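Local coordinates for protein probable glutaminase ybaS (Escherichia coli, PDB 1U60) that catalyses the hydrolysis of L-glutamine to L-glutamate and ammonium, as a homotetrameric member of the serine-dependent glutaminase family, at residues 108-122 with 168-180. Residues are numbered along the deposited sequence; the frame is centred on the assembly and turned at random.
Sequences GGKPLSPLVNAGAIA and NRAIAWLLYSAGY
Ile121 on helix 117-122 enters helix 168-178 as a knob among Asn168, Ile171, Ala172 and Leu175, while Ala118, one turn earlier, faces Ile171 with their CA atoms 6.0 Å apart. The helix axes pass 9.5 Å apart at -66°, a steep crossing that keeps the packed zone short. The two branches of Ile121 divide the work: CD1 reaches CG2 of Ile171 at 4.1 Å, and CG2 of Ile121 lies against CB of Ala172. With CG1 of Ile171 beside the backbone N (chi1 -71°), CG2 is the branch anti to it, and that methyl meets Ala118 CA at 3.5 Å. Leu175 spreads its two methyls over separate elements, CD1 pressing on the Ala118 carbonyl O at 3.2 Å and CD2 on CB of Pro111 in the loop. Leu104 of helix 101-106 also touches Ala118 within this apolar core.

Gly179 ends helix 168-178 in a Schellman motif, and Tyr180 then makes a second close patch. Lys110 lies over one face of its ring, CA 3.7 Å from the centroid and 5° off the normal, a CH-pi contact; CD of Pro111 packs on Tyr180 CB. The extended lysine chain continues past CE1 to Gln86 O, which NZ hydrogen-bonds. Tyr180 O is buried against CB of Ala122 without a polar partner. The looser, solvent side is the Gly108/Ala178 margin, where water bridges the two carbonyls.

At the other end, the side chains of Asn117 and Asn168 cross at about a right angle. Lys69 hydrogen-bonds OD1 of Asn117, and both asparagines are predicted to bind substrate, so this helix pair forms part of the probable glutamine pocket of the beta-lactamase-like glutaminase fold.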
loop_
_atom_site.group_PDB
_atom_site.type_symbol
_atom_site.label_atom_id
_atom_site.label_comp_id
_atom_site.label_asym_id
_atom_site.label_seq_id
_atom_site.Cartn_x
_atom_site.Cartn_y
_atom_site.Cartn_z
ATOM N N GLY A 108 14.329 -15.020 5.518
ATOM C CA GLY A 108 15.046 -16.170 4.978
ATOM C C GLY A 108 15.703 -15.952 3.632
ATOM O O GLY A 108 15.790 -16.874 2.828
ATOM N N GLY A 109 16.137 -14.729 3.343
ATOM C CA GLY A 109 16.807 -14.455 2.077
ATOM C C GLY A 109 15.871 -13.927 0.984
ATOM O O GLY A 109 16.318 -13.485 -0.056
ATOM N N LYS A 110 14.556 -13.993 1.217
ATOM C CA LYS A 110 13.593 -13.527 0.224
ATOM C C LYS A 110 13.560 -12.011 0.222
ATOM O O LYS A 110 13.452 -11.417 1.259
ATOM C CB LYS A 110 12.161 -14.064 0.484
ATOM C CG LYS A 110 11.268 -13.742 -0.740
ATOM C CD LYS A 110 9.968 -14.531 -0.815
ATOM C CE LYS A 110 9.176 -14.134 -2.093
ATOM N NZ LYS A 110 7.763 -14.550 -2.039
ATOM N N PRO A 111 13.701 -11.379 -0.947
ATOM C CA PRO A 111 13.760 -9.915 -1.009
ATOM C C PRO A 111 12.452 -9.153 -0.820
ATOM O O PRO A 111 12.515 -7.926 -0.647
ATOM C CB PRO A 111 14.391 -9.660 -2.399
ATOM C CG PRO A 111 13.988 -10.813 -3.197
ATOM C CD PRO A 111 14.035 -11.975 -2.245
ATOM N N LEU A 112 11.318 -9.840 -0.809
ATOM C CA LEU A 112 9.997 -9.282 -0.554
ATOM C C LEU A 112 9.419 -8.352 -1.560
ATOM O O LEU A 112 8.252 -8.517 -1.897
ATOM C CB LEU A 112 9.877 -8.598 0.825
ATOM C CG LEU A 112 9.705 -9.431 2.113
ATOM C CD1 LEU A 112 8.764 -8.788 3.204
ATOM C CD2 LEU A 112 9.592 -10.875 1.951
ATOM N N SER A 113 10.176 -7.361 -2.023
ATOM C CA SER A 113 9.651 -6.348 -2.962
ATOM C C SER A 113 10.630 -6.133 -4.109
ATOM O O SER A 113 11.825 -5.935 -3.843
ATOM C CB SER A 113 9.420 -4.990 -2.276
ATOM O OG SER A 113 9.154 -3.952 -3.250
ATOM N N PRO A 114 10.153 -6.086 -5.357
ATOM C CA PRO A 114 11.030 -5.716 -6.506
ATOM C C PRO A 114 11.497 -4.275 -6.466
ATOM O O PRO A 114 12.299 -3.887 -7.276
ATOM C CB PRO A 114 10.135 -5.867 -7.741
ATOM C CG PRO A 114 8.753 -6.167 -7.235
ATOM C CD PRO A 114 8.779 -6.410 -5.771
ATOM N N LEU A 115 10.975 -3.492 -5.535
ATOM C CA LEU A 115 11.320 -2.076 -5.430
ATOM C C LEU A 115 12.298 -1.695 -4.333
ATOM O O LEU A 115 12.607 -0.540 -4.227
ATOM C CB LEU A 115 10.069 -1.195 -5.412
ATOM C CG LEU A 115 9.047 -1.434 -6.502
ATOM C CD1 LEU A 115 7.901 -0.415 -6.422
ATOM C CD2 LEU A 115 9.681 -1.392 -7.931
ATOM N N VAL A 116 12.739 -2.642 -3.483
ATOM C CA VAL A 116 13.922 -2.389 -2.674
ATOM C C VAL A 116 15.139 -2.901 -3.455
ATOM O O VAL A 116 14.975 -3.598 -4.433
ATOM C CB VAL A 116 13.840 -2.973 -1.277
ATOM C CG1 VAL A 116 12.598 -2.390 -0.563
ATOM C CG2 VAL A 116 13.855 -4.505 -1.316
ATOM N N ASN A 117 16.334 -2.489 -3.087
ATOM C CA ASN A 117 17.500 -2.843 -3.930
ATOM C C ASN A 117 17.649 -4.378 -4.140
ATOM O O ASN A 117 17.933 -4.855 -5.217
ATOM C CB ASN A 117 18.797 -2.285 -3.320
ATOM C CG ASN A 117 19.018 -0.808 -3.613
ATOM O OD1 ASN A 117 18.089 -0.030 -3.829
ATOM N ND2 ASN A 117 20.296 -0.388 -3.519
ATOM N N ALA A 118 17.467 -5.137 -3.068
ATOM C CA ALA A 118 17.646 -6.582 -3.132
ATOM C C ALA A 118 16.611 -7.179 -4.111
ATOM O O ALA A 118 16.956 -7.953 -4.992
ATOM C CB ALA A 118 17.485 -7.187 -1.690
ATOM N N GLY A 119 15.346 -6.785 -3.971
ATOM C CA GLY A 119 14.343 -7.269 -4.889
ATOM C C GLY A 119 14.582 -6.855 -6.326
ATOM O O GLY A 119 14.260 -7.589 -7.250
ATOM N N ALA A 120 15.138 -5.671 -6.525
ATOM C CA ALA A 120 15.330 -5.144 -7.846
ATOM C C ALA A 120 16.452 -5.899 -8.520
ATOM O O ALA A 120 16.371 -6.231 -9.680
ATOM C CB ALA A 120 15.660 -3.658 -7.773
ATOM N N ILE A 121 17.506 -6.184 -7.771
ATOM C CA ILE A 121 18.621 -6.962 -8.317
ATOM C C ILE A 121 18.155 -8.371 -8.705
ATOM O O ILE A 121 18.519 -8.894 -9.770
ATOM C CB ILE A 121 19.800 -6.994 -7.325
ATOM C CG1 ILE A 121 20.425 -5.599 -7.223
ATOM C CG2 ILE A 121 20.880 -7.979 -7.790
ATOM C CD1 ILE A 121 21.328 -5.365 -6.015
ATOM N N ALA A 122 17.291 -8.946 -7.888
ATOM C CA ALA A 122 16.656 -10.257 -8.176
ATOM C C ALA A 122 15.738 -10.188 -9.391
ATOM O O ALA A 122 15.764 -11.121 -10.240
ATOM C CB ALA A 122 15.946 -10.775 -6.997
ATOM N N ASN A 168 25.788 -3.252 -3.036
ATOM C CA ASN A 168 24.934 -4.029 -3.937
ATOM C C ASN A 168 25.583 -5.354 -4.378
ATOM O O ASN A 168 24.871 -6.344 -4.606
ATOM C CB ASN A 168 24.548 -3.230 -5.172
ATOM C CG ASN A 168 23.433 -2.246 -4.940
ATOM O OD1 ASN A 168 23.236 -1.336 -5.783
ATOM N ND2 ASN A 168 22.754 -2.323 -3.816
ATOM N N ARG A 169 26.903 -5.391 -4.482
ATOM C CA ARG A 169 27.636 -6.656 -4.747
ATOM C C ARG A 169 27.380 -7.636 -3.640
ATOM O O ARG A 169 27.128 -8.844 -3.897
ATOM C CB ARG A 169 29.140 -6.460 -4.898
ATOM C CG ARG A 169 29.593 -5.513 -6.011
ATOM C CD ARG A 169 31.075 -5.303 -6.088
ATOM N NE ARG A 169 31.378 -4.142 -6.932
ATOM C CZ ARG A 169 32.598 -3.844 -7.382
ATOM N NH1 ARG A 169 33.651 -4.636 -7.133
ATOM N NH2 ARG A 169 32.774 -2.759 -8.104
ATOM N N ALA A 170 27.415 -7.137 -2.399
ATOM C CA ALA A 170 27.076 -7.959 -1.248
ATOM C C ALA A 170 25.656 -8.520 -1.316
ATOM O O ALA A 170 25.448 -9.710 -1.097
ATOM C CB ALA A 170 27.234 -7.212 0.012
ATOM N N ILE A 171 24.691 -7.634 -1.576
ATOM C CA ILE A 171 23.309 -8.038 -1.711
ATOM C C ILE A 171 23.105 -9.102 -2.799
ATOM O O ILE A 171 22.368 -10.082 -2.589
ATOM C CB ILE A 171 22.393 -6.795 -1.915
ATOM C CG1 ILE A 171 22.280 -5.989 -0.630
ATOM C CG2 ILE A 171 20.996 -7.224 -2.336
ATOM C CD1 ILE A 171 21.535 -4.688 -0.759
ATOM N N ALA A 172 23.764 -8.944 -3.943
ATOM C CA ALA A 172 23.666 -9.910 -5.001
ATOM C C ALA A 172 24.127 -11.297 -4.529
ATOM O O ALA A 172 23.522 -12.287 -4.844
ATOM C CB ALA A 172 24.457 -9.492 -6.143
ATOM N N TRP A 173 25.219 -11.352 -3.783
ATOM C CA TRP A 173 25.713 -12.617 -3.285
ATOM C C TRP A 173 24.797 -13.202 -2.219
ATOM O O TRP A 173 24.641 -14.420 -2.158
ATOM C CB TRP A 173 27.180 -12.477 -2.769
ATOM C CG TRP A 173 28.219 -12.435 -3.858
ATOM C CD1 TRP A 173 29.098 -11.441 -4.085
ATOM C CD2 TRP A 173 28.490 -13.434 -4.863
ATOM N NE1 TRP A 173 29.901 -11.730 -5.158
ATOM C CE2 TRP A 173 29.540 -12.943 -5.670
ATOM C CE3 TRP A 173 27.926 -14.676 -5.179
ATOM C CZ2 TRP A 173 30.071 -13.663 -6.753
ATOM C CZ3 TRP A 173 28.446 -15.397 -6.236
ATOM C CH2 TRP A 173 29.496 -14.886 -7.022
ATOM N N LEU A 174 24.213 -12.374 -1.348
ATOM C CA LEU A 174 23.243 -12.857 -0.390
ATOM C C LEU A 174 22.013 -13.490 -1.056
ATOM O O LEU A 174 21.539 -14.577 -0.644
ATOM C CB LEU A 174 22.746 -11.744 0.509
ATOM C CG LEU A 174 23.752 -11.220 1.540
ATOM C CD1 LEU A 174 23.182 -10.005 2.245
ATOM C CD2 LEU A 174 24.198 -12.319 2.531
ATOM N N LEU A 175 21.472 -12.808 -2.044
ATOM C CA LEU A 175 20.402 -13.372 -2.880
ATOM C C LEU A 175 20.831 -14.705 -3.532
ATOM O O LEU A 175 20.125 -15.718 -3.429
ATOM C CB LEU A 175 19.961 -12.368 -3.938
ATOM C CG LEU A 175 19.308 -11.129 -3.360
ATOM C CD1 LEU A 175 19.354 -10.039 -4.385
ATOM C CD2 LEU A 175 17.881 -11.410 -2.950
ATOM N N TYR A 176 21.987 -14.729 -4.161
ATOM C CA TYR A 176 22.444 -15.901 -4.883
ATOM C C TYR A 176 22.576 -17.084 -3.920
ATOM O O TYR A 176 22.160 -18.236 -4.231
ATOM C CB TYR A 176 23.771 -15.614 -5.519
ATOM C CG TYR A 176 24.247 -16.710 -6.439
ATOM C CD1 TYR A 176 25.052 -17.743 -5.962
ATOM C CD2 TYR A 176 23.889 -16.713 -7.780
ATOM C CE1 TYR A 176 25.481 -18.763 -6.787
ATOM C CE2 TYR A 176 24.316 -17.729 -8.621
ATOM C CZ TYR A 176 25.113 -18.757 -8.117
ATOM O OH TYR A 176 25.550 -19.762 -8.944
ATOM N N SER A 177 23.125 -16.786 -2.741
ATOM C CA SER A 177 23.348 -17.796 -1.722
ATOM C C SER A 177 22.032 -18.401 -1.228
ATOM O O SER A 177 21.976 -19.591 -0.937
ATOM C CB SER A 177 24.182 -17.194 -0.572
ATOM O OG SER A 177 24.248 -18.106 0.509
ATOM N N ALA A 178 20.990 -17.577 -1.149
ATOM C CA ALA A 178 19.708 -17.933 -0.549
ATOM C C ALA A 178 18.790 -18.594 -1.535
ATOM O O ALA A 178 17.727 -19.102 -1.113
ATOM C CB ALA A 178 19.040 -16.724 -0.024
ATOM N N GLY A 179 19.137 -18.567 -2.821
ATOM C CA GLY A 179 18.227 -19.106 -3.814
ATOM C C GLY A 179 17.329 -18.083 -4.476
ATOM O O GLY A 179 16.442 -18.464 -5.237
ATOM N N TYR A 180 17.537 -16.796 -4.218
ATOM C CA TYR A 180 16.689 -15.742 -4.790
ATOM C C TYR A 180 17.389 -14.884 -5.859
ATOM O O TYR A 180 17.075 -13.710 -6.023
ATOM C CB TYR A 180 16.066 -14.897 -3.666
ATOM C CG TYR A 180 15.053 -15.677 -2.812
ATOM C CD1 TYR A 180 13.711 -15.747 -3.185
ATOM C CD2 TYR A 180 15.451 -16.362 -1.669
ATOM C CE1 TYR A 180 12.801 -16.469 -2.455
ATOM C CE2 TYR A 180 14.520 -17.104 -0.900
ATOM C CZ TYR A 180 13.196 -17.147 -1.315
ATOM O OH TYR A 180 12.238 -17.856 -0.608
HETATM O O HOH W 1 16.795 -19.656 1.375
#